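Local coordinates for protein transcriptional regulator (TetR/AcrR family) (Bacillus halodurans, PDB 5GP9) that probably represses fatty acid degradation genes by binding their operator DNA as a TetR-family regulator whose DNA binding responds to a bound effector, at residues D78-L83 / P182-L187. Sequence-based numbering, arbitrary orientation.
Sequences DVEEKL and PVHQLL
His184 and Leu83 each swing CG to the side opposite the backbone nitrogen (chi1 174° and -178°), which carries the imidazole across the gap between two helices and lays the leucine branch beside its rim. The helices, 79-95 and 180-189, belong to the all-helical C-terminal domain of a TetR-type regulator, where the last helix packs near the partner subunit. They come close here, with Leu83 CA and His184 CA 7.2 Å apart, and the ring, lying off the line between these two atoms, reaches to the turn that carries Glu80 and Leu83. Leu83 CB lies in the ring plane at its edge, 4.0 Å from His184 CE1, and Leu83 CG comes within 3.9 Å of His184 ND1, so the aliphatic branch meets the rim of the imidazole and does not stack on it. A polar neighbour approaches the same ring carbon obliquely: Glu80 O stands 3.1 Å from His184 CE1, consistent at most with a weak, bent C-H...O contact. The Glu80 side chain, bent at chi2, crosses the imidazole at about a right angle, its carboxylate turned 70° from the ring plane. Glu80 OE2 stops 4.0 Å from His184 NE2, where the carboxylate might still favour a protonated imidazole, although Glu80 is poorly ordered. Leu83 also packs on Leu133 of helix 113-139 and on Leu191 of the second subunit, placing the contact beside the dimer interface. At the start of helix 79-95, Asp78 is the N-cap, and its OD1 accepts from Glu80 N at 2.6 Å.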
loop_
_atom_site.group_PDB
_atom_site.type_symbol
_atom_site.label_atom_id
_atom_site.label_comp_id
_atom_site.label_asym_id
_atom_site.label_seq_id
_atom_site.Cartn_x
_atom_site.Cartn_y
_atom_site.Cartn_z
ATOM N N ASP A 78 -23.344 5.908 -17.293
ATOM C CA ASP A 78 -22.794 4.582 -17.323
ATOM C C ASP A 78 -21.802 4.384 -16.144
ATOM O O ASP A 78 -21.008 5.271 -15.848
ATOM C CB ASP A 78 -22.160 4.395 -18.718
ATOM C CG ASP A 78 -21.489 3.063 -18.890
ATOM O OD1 ASP A 78 -21.140 2.451 -17.865
ATOM O OD2 ASP A 78 -21.279 2.635 -20.046
ATOM N N VAL A 79 -21.843 3.240 -15.468
ATOM C CA VAL A 79 -20.944 3.041 -14.310
ATOM C C VAL A 79 -19.483 2.628 -14.700
ATOM O O VAL A 79 -18.553 2.562 -13.817
ATOM C CB VAL A 79 -21.542 2.027 -13.303
ATOM C CG1 VAL A 79 -22.985 2.344 -12.963
ATOM C CG2 VAL A 79 -21.414 0.611 -13.817
ATOM N N GLU A 80 -19.333 2.219 -15.978
ATOM C CA GLU A 80 -18.045 2.145 -16.713
ATOM C C GLU A 80 -17.437 3.531 -16.686
ATOM O O GLU A 80 -16.263 3.734 -16.347
ATOM C CB GLU A 80 -18.288 1.717 -18.186
ATOM C CG GLU A 80 -17.150 1.847 -19.209
ATOM C CD GLU A 80 -17.196 3.180 -19.981
ATOM O OE1 GLU A 80 -18.222 3.432 -20.684
ATOM O OE2 GLU A 80 -16.218 3.984 -19.869
ATOM N N GLU A 81 -18.268 4.504 -17.030
ATOM C CA GLU A 81 -17.829 5.876 -17.044
ATOM C C GLU A 81 -17.454 6.297 -15.638
ATOM O O GLU A 81 -16.454 6.966 -15.468
ATOM C CB GLU A 81 -18.939 6.790 -17.600
ATOM C CG GLU A 81 -18.497 8.068 -18.285
ATOM C CD GLU A 81 -19.718 8.894 -18.707
ATOM O OE1 GLU A 81 -19.888 10.027 -18.197
ATOM O OE2 GLU A 81 -20.552 8.375 -19.488
ATOM N N LYS A 82 -18.280 5.933 -14.666
ATOM C CA LYS A 82 -18.094 6.352 -13.273
ATOM C C LYS A 82 -16.763 5.826 -12.674
ATOM O O LYS A 82 -16.088 6.543 -11.913
ATOM C CB LYS A 82 -19.268 5.941 -12.444
ATOM C CG LYS A 82 -20.504 6.740 -12.806
ATOM C CD LYS A 82 -21.551 6.490 -11.748
ATOM C CE LYS A 82 -22.864 7.196 -12.103
ATOM N NZ LYS A 82 -23.862 6.922 -11.041
ATOM N N LEU A 83 -16.441 4.567 -12.976
ATOM C CA LEU A 83 -15.148 4.007 -12.536
ATOM C C LEU A 83 -14.026 4.807 -13.248
ATOM O O LEU A 83 -12.992 5.126 -12.623
ATOM C CB LEU A 83 -15.019 2.485 -12.811
ATOM C CG LEU A 83 -13.699 1.795 -12.336
ATOM C CD1 LEU A 83 -13.534 1.976 -10.841
ATOM C CD2 LEU A 83 -13.730 0.308 -12.644
ATOM N N PRO A 182 -5.404 2.537 -19.196
ATOM C CA PRO A 182 -5.003 1.152 -18.966
ATOM C C PRO A 182 -5.336 0.589 -17.568
ATOM O O PRO A 182 -5.683 -0.584 -17.480
ATOM C CB PRO A 182 -3.507 1.137 -19.241
ATOM C CG PRO A 182 -3.091 2.496 -19.453
ATOM C CD PRO A 182 -4.270 3.373 -19.640
ATOM N N VAL A 183 -5.314 1.430 -16.541
ATOM C CA VAL A 183 -5.648 0.904 -15.159
ATOM C C VAL A 183 -7.121 0.578 -15.090
ATOM O O VAL A 183 -7.494 -0.457 -14.643
ATOM C CB VAL A 183 -5.240 1.898 -14.065
ATOM C CG1 VAL A 183 -5.842 1.503 -12.738
ATOM C CG2 VAL A 183 -3.724 2.017 -13.971
ATOM N N HIS A 184 -7.940 1.497 -15.609
ATOM C CA HIS A 184 -9.341 1.307 -15.734
ATOM C C HIS A 184 -9.713 -0.011 -16.424
ATOM O O HIS A 184 -10.560 -0.772 -15.895
ATOM C CB HIS A 184 -9.917 2.524 -16.536
ATOM C CG HIS A 184 -11.349 2.396 -16.872
ATOM N ND1 HIS A 184 -12.334 2.478 -15.924
ATOM C CD2 HIS A 184 -11.967 2.180 -18.052
ATOM C CE1 HIS A 184 -13.511 2.319 -16.505
ATOM N NE2 HIS A 184 -13.309 2.138 -17.791
ATOM N N GLN A 185 -9.081 -0.261 -17.611
ATOM C CA GLN A 185 -9.398 -1.406 -18.344
ATOM C C GLN A 185 -8.994 -2.676 -17.624
ATOM O O GLN A 185 -9.692 -3.674 -17.653
ATOM C CB GLN A 185 -8.677 -1.385 -19.684
ATOM C CG GLN A 185 -8.837 -0.155 -20.535
ATOM C CD GLN A 185 -10.067 -0.100 -21.391
ATOM O OE1 GLN A 185 -11.193 -0.456 -20.988
ATOM N NE2 GLN A 185 -9.866 0.441 -22.591
ATOM N N LEU A 186 -7.845 -2.619 -16.988
ATOM C CA LEU A 186 -7.273 -3.733 -16.304
ATOM C C LEU A 186 -8.129 -4.145 -15.099
ATOM O O LEU A 186 -8.358 -5.352 -14.886
ATOM C CB LEU A 186 -5.812 -3.433 -15.913
ATOM C CG LEU A 186 -5.037 -4.507 -15.150
ATOM C CD1 LEU A 186 -4.861 -5.801 -15.910
ATOM C CD2 LEU A 186 -3.647 -3.954 -14.736
ATOM N N LEU A 187 -8.637 -3.186 -14.340
ATOM C CA LEU A 187 -9.560 -3.450 -13.313
ATOM C C LEU A 187 -10.865 -4.092 -13.781
ATOM O O LEU A 187 -11.394 -5.003 -13.165
ATOM C CB LEU A 187 -9.835 -2.254 -12.461
ATOM C CG LEU A 187 -8.733 -1.568 -11.676
ATOM C CD1 LEU A 187 -9.106 -0.210 -11.083
ATOM C CD2 LEU A 187 -8.281 -2.499 -10.560
#